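PDB 5Z39: G-protein interacting protein 1 from Dictyostelium discoideum, which probably binds heterotrimeric G proteins through their beta-gamma subunits, and here, as its TNFAIP8-like lipid-binding domain, holds a phosphatidylethanolamine between its helices. Local coordinates for residues Ala68-Phe73 with Asn159-Ile164; His75-Phe80 with Leu153-Leu158. All coordinates share one frame; numbering follows the deposited sequence.

Interaction 1. Residues Ala68-Phe73 with Asn159-Ile164; sequences ALRDGF and NKYTQI. With PEF (di-palmitoyl-3-sn-phosphatidylethanolamine), chain B.
F73 on helix 63-81 and Y161 of helix 148-161 form a closely packed apolar part of this contact. Y161 CD2 lies in the plane of the F73 ring, at its edge, 3.6 Å from F73 CE2, and the two ring planes stand 75° apart with centroids separated by 5.7 Å. T162 adds its methyl, CG2 lying 4.0 Å from F73 CB, close to where R70 and T162 bring the backbones nearest.

Both rings also touch the lipid bound by this TNFAIP8-like helical domain. F73 CE1 is 3.6 Å from C21 of one palmitoyl chain of the phosphatidylethanolamine, Y161 CE1 approaches the glycerol carbon C3, and L69 CD1 touches C34 of the second chain.

Past T162 the packing thins: Q163 is exposed, and the far end of the I164 side chain leads off from helix 63-81, while its carbonyl faces R70. R70 bridges this sparser side. Its chain runs extended from CG to NE, carrying the guanidinium past Y161, whose CE2 sits over one face with the two planes 23° apart. R70 NH2 is modelled as donating to I164 O at 2.3 Å, a doubtful length at 2.74 Å resolution; the bond from NH1 to the same oxygen is weak. A salt bridge from R70 NE to D66, which also receives a weak bond from Y161 OH, holds the other end of the group. The chemistry thus implies a lipid-facing apolar layer flanked by one arginine that probably ties D66 to the I164 carbonyl.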
loop_
_atom_site.group_PDB
_atom_site.type_symbol
_atom_site.label_atom_id
_atom_site.label_comp_id
_atom_site.label_asym_id
_atom_site.label_seq_id
_atom_site.Cartn_x
_atom_site.Cartn_y
_atom_site.Cartn_z
ATOM N N ALA A 68 -9.210 0.114 6.852
ATOM C CA ALA A 68 -8.512 1.352 6.524
ATOM C C ALA A 68 -7.879 1.272 5.145
ATOM O O ALA A 68 -7.921 2.243 4.381
ATOM C CB ALA A 68 -7.455 1.664 7.584
ATOM N N LEU A 69 -7.298 0.118 4.802
ATOM C CA LEU A 69 -6.726 -0.059 3.470
ATOM C C LEU A 69 -7.791 0.072 2.390
ATOM O O LEU A 69 -7.571 0.735 1.367
ATOM C CB LEU A 69 -6.028 -1.415 3.369
ATOM C CG LEU A 69 -4.642 -1.538 4.002
ATOM C CD1 LEU A 69 -4.193 -2.991 4.010
ATOM C CD2 LEU A 69 -3.642 -0.661 3.260
ATOM N N ARG A 70 -8.957 -0.544 2.600
ATOM C CA ARG A 70 -10.030 -0.441 1.616
ATOM C C ARG A 70 -10.527 0.993 1.477
ATOM O O ARG A 70 -10.820 1.447 0.364
ATOM C CB ARG A 70 -11.179 -1.374 1.991
ATOM C CG ARG A 70 -10.816 -2.843 1.883
ATOM C CD ARG A 70 -11.920 -3.740 2.407
ATOM N NE ARG A 70 -11.440 -5.105 2.585
ATOM C CZ ARG A 70 -11.534 -6.056 1.663
ATOM N NH1 ARG A 70 -12.098 -5.792 0.492
ATOM N NH2 ARG A 70 -11.065 -7.271 1.913
ATOM N N ASP A 71 -10.624 1.725 2.591
ATOM C CA ASP A 71 -11.085 3.109 2.518
ATOM C C ASP A 71 -10.075 3.990 1.792
ATOM O O ASP A 71 -10.457 4.844 0.978
ATOM C CB ASP A 71 -11.359 3.647 3.921
ATOM C CG ASP A 71 -12.106 4.968 3.901
ATOM O OD1 ASP A 71 -13.237 5.004 3.370
ATOM O OD2 ASP A 71 -11.564 5.971 4.413
ATOM N N GLY A 72 -8.784 3.797 2.069
ATOM C CA GLY A 72 -7.769 4.550 1.351
ATOM C C GLY A 72 -7.753 4.229 -0.131
ATOM O O GLY A 72 -7.569 5.118 -0.969
ATOM N N PHE A 73 -7.954 2.954 -0.476
ATOM C CA PHE A 73 -8.004 2.579 -1.885
ATOM C C PHE A 73 -9.211 3.200 -2.572
ATOM O O PHE A 73 -9.111 3.667 -3.712
ATOM C CB PHE A 73 -8.023 1.056 -2.032
ATOM C CG PHE A 73 -6.788 0.375 -1.509
ATOM C CD1 PHE A 73 -5.642 1.103 -1.220
ATOM C CD2 PHE A 73 -6.769 -0.996 -1.312
ATOM C CE1 PHE A 73 -4.508 0.479 -0.738
ATOM C CE2 PHE A 73 -5.634 -1.629 -0.831
ATOM C CZ PHE A 73 -4.501 -0.890 -0.545
ATOM N N ASN A 159 -8.647 -1.860 -6.797
ATOM C CA ASN A 159 -10.081 -2.118 -6.894
ATOM C C ASN A 159 -10.399 -3.578 -6.599
ATOM O O ASN A 159 -11.316 -3.878 -5.825
ATOM C CB ASN A 159 -10.595 -1.725 -8.280
ATOM C CG ASN A 159 -10.546 -0.231 -8.514
ATOM O OD1 ASN A 159 -10.437 0.550 -7.569
ATOM N ND2 ASN A 159 -10.623 0.176 -9.776
ATOM N N LYS A 160 -9.652 -4.502 -7.203
ATOM C CA LYS A 160 -9.938 -5.917 -7.011
ATOM C C LYS A 160 -9.527 -6.419 -5.634
ATOM O O LYS A 160 -9.941 -7.517 -5.249
ATOM C CB LYS A 160 -9.263 -6.746 -8.105
ATOM C CG LYS A 160 -7.753 -6.766 -8.040
ATOM C CD LYS A 160 -7.162 -7.128 -9.392
ATOM C CE LYS A 160 -7.776 -8.399 -9.954
ATOM N NZ LYS A 160 -7.378 -8.622 -11.372
ATOM N N TYR A 161 -8.731 -5.654 -4.884
ATOM C CA TYR A 161 -8.532 -5.991 -3.478
ATOM C C TYR A 161 -9.765 -5.634 -2.660
ATOM O O TYR A 161 -10.132 -6.360 -1.728
ATOM C CB TYR A 161 -7.300 -5.281 -2.917
ATOM C CG TYR A 161 -7.102 -5.531 -1.436
ATOM C CD1 TYR A 161 -6.479 -6.688 -0.986
ATOM C CD2 TYR A 161 -7.554 -4.619 -0.489
ATOM C CE1 TYR A 161 -6.302 -6.926 0.365
ATOM C CE2 TYR A 161 -7.384 -4.850 0.864
ATOM C CZ TYR A 161 -6.756 -6.004 1.284
ATOM O OH TYR A 161 -6.581 -6.239 2.627
ATOM N N THR A 162 -10.414 -4.516 -2.994
ATOM C CA THR A 162 -11.649 -4.124 -2.331
ATOM C C THR A 162 -12.809 -5.051 -2.663
ATOM O O THR A 162 -13.864 -4.947 -2.027
ATOM C CB THR A 162 -12.012 -2.684 -2.703
ATOM O OG1 THR A 162 -12.142 -2.572 -4.126
ATOM C CG2 THR A 162 -10.932 -1.728 -2.220
ATOM N N GLN A 163 -12.641 -5.949 -3.632
ATOM C CA GLN A 163 -13.653 -6.951 -3.940
ATOM C C GLN A 163 -13.464 -8.236 -3.144
ATOM O O GLN A 163 -14.439 -8.957 -2.906
ATOM C CB GLN A 163 -13.639 -7.269 -5.436
ATOM C CG GLN A 163 -13.675 -6.043 -6.329
ATOM C CD GLN A 163 -13.482 -6.389 -7.792
ATOM O OE1 GLN A 163 -13.679 -7.532 -8.201
ATOM N NE2 GLN A 163 -13.095 -5.399 -8.589
ATOM N N ILE A 164 -12.233 -8.539 -2.734
ATOM C CA ILE A 164 -11.949 -9.700 -1.896
ATOM C C ILE A 164 -12.223 -9.339 -0.443
ATOM O O ILE A 164 -11.330 -8.859 0.266
ATOM C CB ILE A 164 -10.496 -10.179 -2.071
ATOM C CG1 ILE A 164 -10.154 -10.332 -3.553
ATOM C CG2 ILE A 164 -10.268 -11.491 -1.335
ATOM C CD1 ILE A 164 -8.711 -10.701 -3.811
HETATM C C2 PEF B . -5.348 -11.106 0.239
HETATM C C1 PEF B . -5.824 -12.558 0.288
HETATM N N PEF B . -6.227 -15.029 5.498
HETATM C C3 PEF B . -5.973 -10.323 1.386
HETATM C C4 PEF B . -6.138 -15.023 3.062
HETATM C C5 PEF B . -5.915 -15.833 4.335
HETATM C C10 PEF B . -3.449 -9.765 -0.290
HETATM C C11 PEF B . -2.389 -8.926 0.384
HETATM C C12 PEF B . -2.390 -7.517 -0.202
HETATM C C13 PEF B . -1.557 -6.564 0.650
HETATM C C14 PEF B . -1.979 -5.116 0.427
HETATM C C15 PEF B . -0.913 -4.315 -0.314
HETATM C C16 PEF B . -0.168 -3.382 0.633
HETATM C C17 PEF B . 0.557 -2.279 -0.134
HETATM C C18 PEF B . -0.415 -1.206 -0.612
HETATM C C19 PEF B . 0.276 -0.212 -1.539
HETATM C C20 PEF B . -0.750 0.650 -2.266
HETATM C C21 PEF B . -1.211 1.817 -1.402
HETATM C C22 PEF B . -0.467 3.085 -1.794
HETATM C C23 PEF B . -0.814 3.524 -3.213
HETATM C C24 PEF B . 0.021 4.740 -3.606
HETATM C C25 PEF B . -0.537 5.444 -4.824
HETATM C C30 PEF B . -4.561 -10.356 3.425
HETATM C C31 PEF B . -4.848 -9.711 4.759
HETATM C C32 PEF B . -3.655 -8.831 5.113
HETATM C C33 PEF B . -4.104 -7.437 5.530
HETATM C C34 PEF B . -3.045 -6.392 5.196
HETATM C C35 PEF B . -1.663 -6.789 5.705
HETATM C C36 PEF B . -1.032 -5.659 6.514
HETATM C C37 PEF B . 0.407 -5.393 6.083
HETATM C C38 PEF B . 0.446 -4.681 4.735
HETATM C C39 PEF B . 1.872 -4.566 4.203
HETATM C C40 PEF B . 2.576 -3.322 4.733
HETATM C C41 PEF B . 2.776 -2.270 3.644
HETATM C C42 PEF B . 1.477 -1.542 3.311
HETATM C C43 PEF B . 1.744 -0.171 2.693
HETATM C C44 PEF B . 0.440 0.574 2.430
HETATM C C45 PEF B . 0.688 2.039 2.145
HETATM O O4 PEF B . -3.906 -9.426 -1.369
HETATM O O5 PEF B . -3.416 -10.410 3.007
HETATM O O2 PEF B . -3.927 -10.991 0.342
HETATM O O3 PEF B . -5.632 -10.934 2.628
HETATM O O1P PEF B . -3.976 -15.893 0.018
HETATM O O2P PEF B . -6.508 -15.314 0.136
HETATM O O3P PEF B . -4.750 -13.495 0.391
HETATM O O4P PEF B . -5.031 -15.263 2.198
HETATM P P PEF B . -5.092 -15.060 0.604
#

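Interaction 2. Residues His75-Phe80 with Leu153-Leu158; sequences HLDRAF and LLISAL. With PEF (di-palmitoyl-3-sn-phosphatidylethanolamine), chain B.
I155 of helix 148-161 projects between L76 and F80 of helix 63-81, in a roughly antiparallel helix pair of the all-helical TNFAIP8-like fold. The axes of the two short segments approach to 10.1 Å, with 142° between their N-to-C directions, and D77 and I155 bring the backbones nearest. Apolar side chains carry the contact.

The conformation of I155 lets it serve two neighbours at once. CG1 stands anti to the carbonyl carbon, and the second torsion, -60°, folds CD1 back toward helix 63-81. There CD1 lies 3.7 Å from L76 O and also approaches the CB atoms of L76 and F80. The other branch, CG2, packs against the ring of F80 at CD2, 3.6 Å away, and reaches the carboxylate carbon of D77 more loosely.

F80 differs in its first torsion: its CG lies anti to the backbone N, which swings the ring across I155 and presents a face to it. W142 of helix 135-143 and L151 and F152 of helix 148-161 also touch the F80 side chain, so this ring joins the two helices to a third.

On the lipid side, L76 and L158 meet through their CD1 methyls, 4.0 Å apart. The same L76 CD1 also packs on C23 of a palmitoyl chain, and the other L158 methyl, CD2, on C20. L154 CD2 touches C25, the terminal carbon of that chain. At the far side from the lipid, I155 CG1 makes a CH-pi contact 3.9 Å from the F80 ring centroid, 25° off the ring normal.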
loop_
_atom_site.group_PDB
_atom_site.type_symbol
_atom_site.label_atom_id
_atom_site.label_comp_id
_atom_site.label_asym_id
_atom_site.label_seq_id
_atom_site.Cartn_x
_atom_site.Cartn_y
_atom_site.Cartn_z
ATOM N N HIS A 75 -10.780 6.033 -1.689
ATOM C CA HIS A 75 -10.479 7.451 -1.867
ATOM C C HIS A 75 -9.517 7.665 -3.030
ATOM O O HIS A 75 -9.660 8.626 -3.797
ATOM C CB HIS A 75 -9.899 8.036 -0.580
ATOM C CG HIS A 75 -10.895 8.180 0.528
ATOM N ND1 HIS A 75 -12.101 8.827 0.368
ATOM C CD2 HIS A 75 -10.858 7.769 1.818
ATOM C CE1 HIS A 75 -12.766 8.804 1.509
ATOM N NE2 HIS A 75 -12.034 8.167 2.405
ATOM N N LEU A 76 -8.530 6.776 -3.178
ATOM C CA LEU A 76 -7.611 6.887 -4.306
ATOM C C LEU A 76 -8.318 6.638 -5.633
ATOM O O LEU A 76 -7.893 7.167 -6.666
ATOM C CB LEU A 76 -6.443 5.916 -4.133
ATOM C CG LEU A 76 -5.397 6.333 -3.096
ATOM C CD1 LEU A 76 -4.200 5.392 -3.115
ATOM C CD2 LEU A 76 -4.961 7.769 -3.328
ATOM N N ASP A 77 -9.384 5.835 -5.630
ATOM C CA ASP A 77 -10.185 5.659 -6.837
ATOM C C ASP A 77 -10.964 6.930 -7.161
ATOM O O ASP A 77 -10.964 7.400 -8.307
ATOM C CB ASP A 77 -11.132 4.469 -6.664
ATOM C CG ASP A 77 -11.714 3.978 -7.980
ATOM O OD1 ASP A 77 -11.925 4.798 -8.900
ATOM O OD2 ASP A 77 -11.971 2.763 -8.092
ATOM N N ARG A 78 -11.640 7.498 -6.158
ATOM C CA ARG A 78 -12.360 8.748 -6.369
ATOM C C ARG A 78 -11.431 9.833 -6.897
ATOM O O ARG A 78 -11.813 10.611 -7.780
ATOM C CB ARG A 78 -13.029 9.198 -5.069
ATOM C CG ARG A 78 -14.153 8.293 -4.594
ATOM C CD ARG A 78 -14.692 8.748 -3.251
ATOM N NE ARG A 78 -15.743 7.865 -2.752
ATOM C CZ ARG A 78 -16.278 7.951 -1.538
ATOM N NH1 ARG A 78 -15.862 8.882 -0.692
ATOM N NH2 ARG A 78 -17.230 7.103 -1.168
ATOM N N ALA A 79 -10.203 9.896 -6.378
ATOM C CA ALA A 79 -9.246 10.870 -6.891
ATOM C C ALA A 79 -8.774 10.494 -8.290
ATOM O O ALA A 79 -8.551 11.372 -9.132
ATOM C CB ALA A 79 -8.059 10.998 -5.940
ATOM N N PHE A 80 -8.618 9.197 -8.560
ATOM C CA PHE A 80 -8.202 8.757 -9.886
ATOM C C PHE A 80 -9.247 9.072 -10.945
ATOM O O PHE A 80 -8.904 9.157 -12.130
ATOM C CB PHE A 80 -7.900 7.257 -9.882
ATOM C CG PHE A 80 -7.498 6.717 -11.226
ATOM C CD1 PHE A 80 -6.296 7.091 -11.807
ATOM C CD2 PHE A 80 -8.324 5.844 -11.913
ATOM C CE1 PHE A 80 -5.924 6.599 -13.047
ATOM C CE2 PHE A 80 -7.957 5.349 -13.154
ATOM C CZ PHE A 80 -6.755 5.727 -13.720
ATOM N N LEU A 153 -3.078 0.741 -13.885
ATOM C CA LEU A 153 -2.839 -0.612 -13.392
ATOM C C LEU A 153 -2.880 -0.660 -11.872
ATOM O O LEU A 153 -3.395 -1.622 -11.289
ATOM C CB LEU A 153 -1.496 -1.129 -13.905
ATOM C CG LEU A 153 -1.429 -1.544 -15.374
ATOM C CD1 LEU A 153 0.008 -1.817 -15.781
ATOM C CD2 LEU A 153 -2.303 -2.763 -15.619
ATOM N N LEU A 154 -2.341 0.366 -11.214
ATOM C CA LEU A 154 -2.342 0.395 -9.756
ATOM C C LEU A 154 -3.757 0.537 -9.210
ATOM O O LEU A 154 -4.156 -0.198 -8.299
ATOM C CB LEU A 154 -1.448 1.528 -9.254
ATOM C CG LEU A 154 -1.440 1.759 -7.743
ATOM C CD1 LEU A 154 -1.194 0.455 -7.002
ATOM C CD2 LEU A 154 -0.392 2.796 -7.366
ATOM N N ILE A 155 -4.531 1.483 -9.751
ATOM C CA ILE A 155 -5.907 1.663 -9.297
ATOM C C ILE A 155 -6.725 0.408 -9.572
ATOM O O ILE A 155 -7.523 -0.028 -8.731
ATOM C CB ILE A 155 -6.529 2.908 -9.958
ATOM C CG1 ILE A 155 -5.809 4.174 -9.485
ATOM C CG2 ILE A 155 -8.016 2.996 -9.653
ATOM C CD1 ILE A 155 -5.880 4.402 -7.988
ATOM N N SER A 156 -6.531 -0.202 -10.745
ATOM C CA SER A 156 -7.210 -1.459 -11.044
ATOM C C SER A 156 -6.823 -2.552 -10.057
ATOM O O SER A 156 -7.662 -3.383 -9.693
ATOM C CB SER A 156 -6.898 -1.900 -12.475
ATOM O OG SER A 156 -7.413 -0.972 -13.417
ATOM N N ALA A 157 -5.567 -2.565 -9.606
ATOM C CA ALA A 157 -5.152 -3.547 -8.611
ATOM C C ALA A 157 -5.805 -3.277 -7.260
ATOM O O ALA A 157 -6.243 -4.211 -6.577
ATOM C CB ALA A 157 -3.630 -3.552 -8.484
ATOM N N LEU A 158 -5.881 -2.005 -6.857
ATOM C CA LEU A 158 -6.525 -1.667 -5.592
ATOM C C LEU A 158 -8.017 -1.969 -5.626
ATOM O O LEU A 158 -8.601 -2.304 -4.588
ATOM C CB LEU A 158 -6.298 -0.192 -5.258
ATOM C CG LEU A 158 -4.854 0.312 -5.182
ATOM C CD1 LEU A 158 -4.824 1.790 -4.834
ATOM C CD2 LEU A 158 -4.040 -0.493 -4.180
HETATM C C2 PEF B . -5.348 -11.106 0.239
HETATM C C1 PEF B . -5.824 -12.558 0.288
HETATM N N PEF B . -6.227 -15.029 5.498
HETATM C C3 PEF B . -5.973 -10.323 1.386
HETATM C C4 PEF B . -6.138 -15.023 3.062
HETATM C C5 PEF B . -5.915 -15.833 4.335
HETATM C C10 PEF B . -3.449 -9.765 -0.290
HETATM C C11 PEF B . -2.389 -8.926 0.384
HETATM C C12 PEF B . -2.390 -7.517 -0.202
HETATM C C13 PEF B . -1.557 -6.564 0.650
HETATM C C14 PEF B . -1.979 -5.116 0.427
HETATM C C15 PEF B . -0.913 -4.315 -0.314
HETATM C C16 PEF B . -0.168 -3.382 0.633
HETATM C C17 PEF B . 0.557 -2.279 -0.134
HETATM C C18 PEF B . -0.415 -1.206 -0.612
HETATM C C19 PEF B . 0.276 -0.212 -1.539
HETATM C C20 PEF B . -0.750 0.650 -2.266
HETATM C C21 PEF B . -1.211 1.817 -1.402
HETATM C C22 PEF B . -0.467 3.085 -1.794
HETATM C C23 PEF B . -0.814 3.524 -3.213
HETATM C C24 PEF B . 0.021 4.740 -3.606
HETATM C C25 PEF B . -0.537 5.444 -4.824
HETATM C C30 PEF B . -4.561 -10.356 3.425
HETATM C C31 PEF B . -4.848 -9.711 4.759
HETATM C C32 PEF B . -3.655 -8.831 5.113
HETATM C C33 PEF B . -4.104 -7.437 5.530
HETATM C C34 PEF B . -3.045 -6.392 5.196
HETATM C C35 PEF B . -1.663 -6.789 5.705
HETATM C C36 PEF B . -1.032 -5.659 6.514
HETATM C C37 PEF B . 0.407 -5.393 6.083
HETATM C C38 PEF B . 0.446 -4.681 4.735
HETATM C C39 PEF B . 1.872 -4.566 4.203
HETATM C C40 PEF B . 2.576 -3.322 4.733
HETATM C C41 PEF B . 2.776 -2.270 3.644
HETATM C C42 PEF B . 1.477 -1.542 3.311
HETATM C C43 PEF B . 1.744 -0.171 2.693
HETATM C C44 PEF B . 0.440 0.574 2.430
HETATM C C45 PEF B . 0.688 2.039 2.145
HETATM O O4 PEF B . -3.906 -9.426 -1.369
HETATM O O5 PEF B . -3.416 -10.410 3.007
HETATM O O2 PEF B . -3.927 -10.991 0.342
HETATM O O3 PEF B . -5.632 -10.934 2.628
HETATM O O1P PEF B . -3.976 -15.893 0.018
HETATM O O2P PEF B . -6.508 -15.314 0.136
HETATM O O3P PEF B . -4.750 -13.495 0.391
HETATM O O4P PEF B . -5.031 -15.263 2.198
HETATM P P PEF B . -5.092 -15.060 0.604
#

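From the N terminus, the chain first passes helices 4-8, 12-28 and 31-53 and then enters helix 63-81, which supplies 68-73 and, one residue on, 75-80. It continues through helices 92-113, 119-132 and 135-143 before helix 148-161 brings back 153-158 and, with the residues after it, 159-164. Interaction 2 therefore closes the inner loop, with 72 residues between its segments, and interaction 1 the outer, with 85; they nest without crossing. Their centres lie 9 Å apart, and F73 CE1 meets L158 CD2 at 3.6 Å, joining them into one seam between the two helices. Both line the same lipid, interaction 1 from the glycerol inward and interaction 2 along the distal part of one chain.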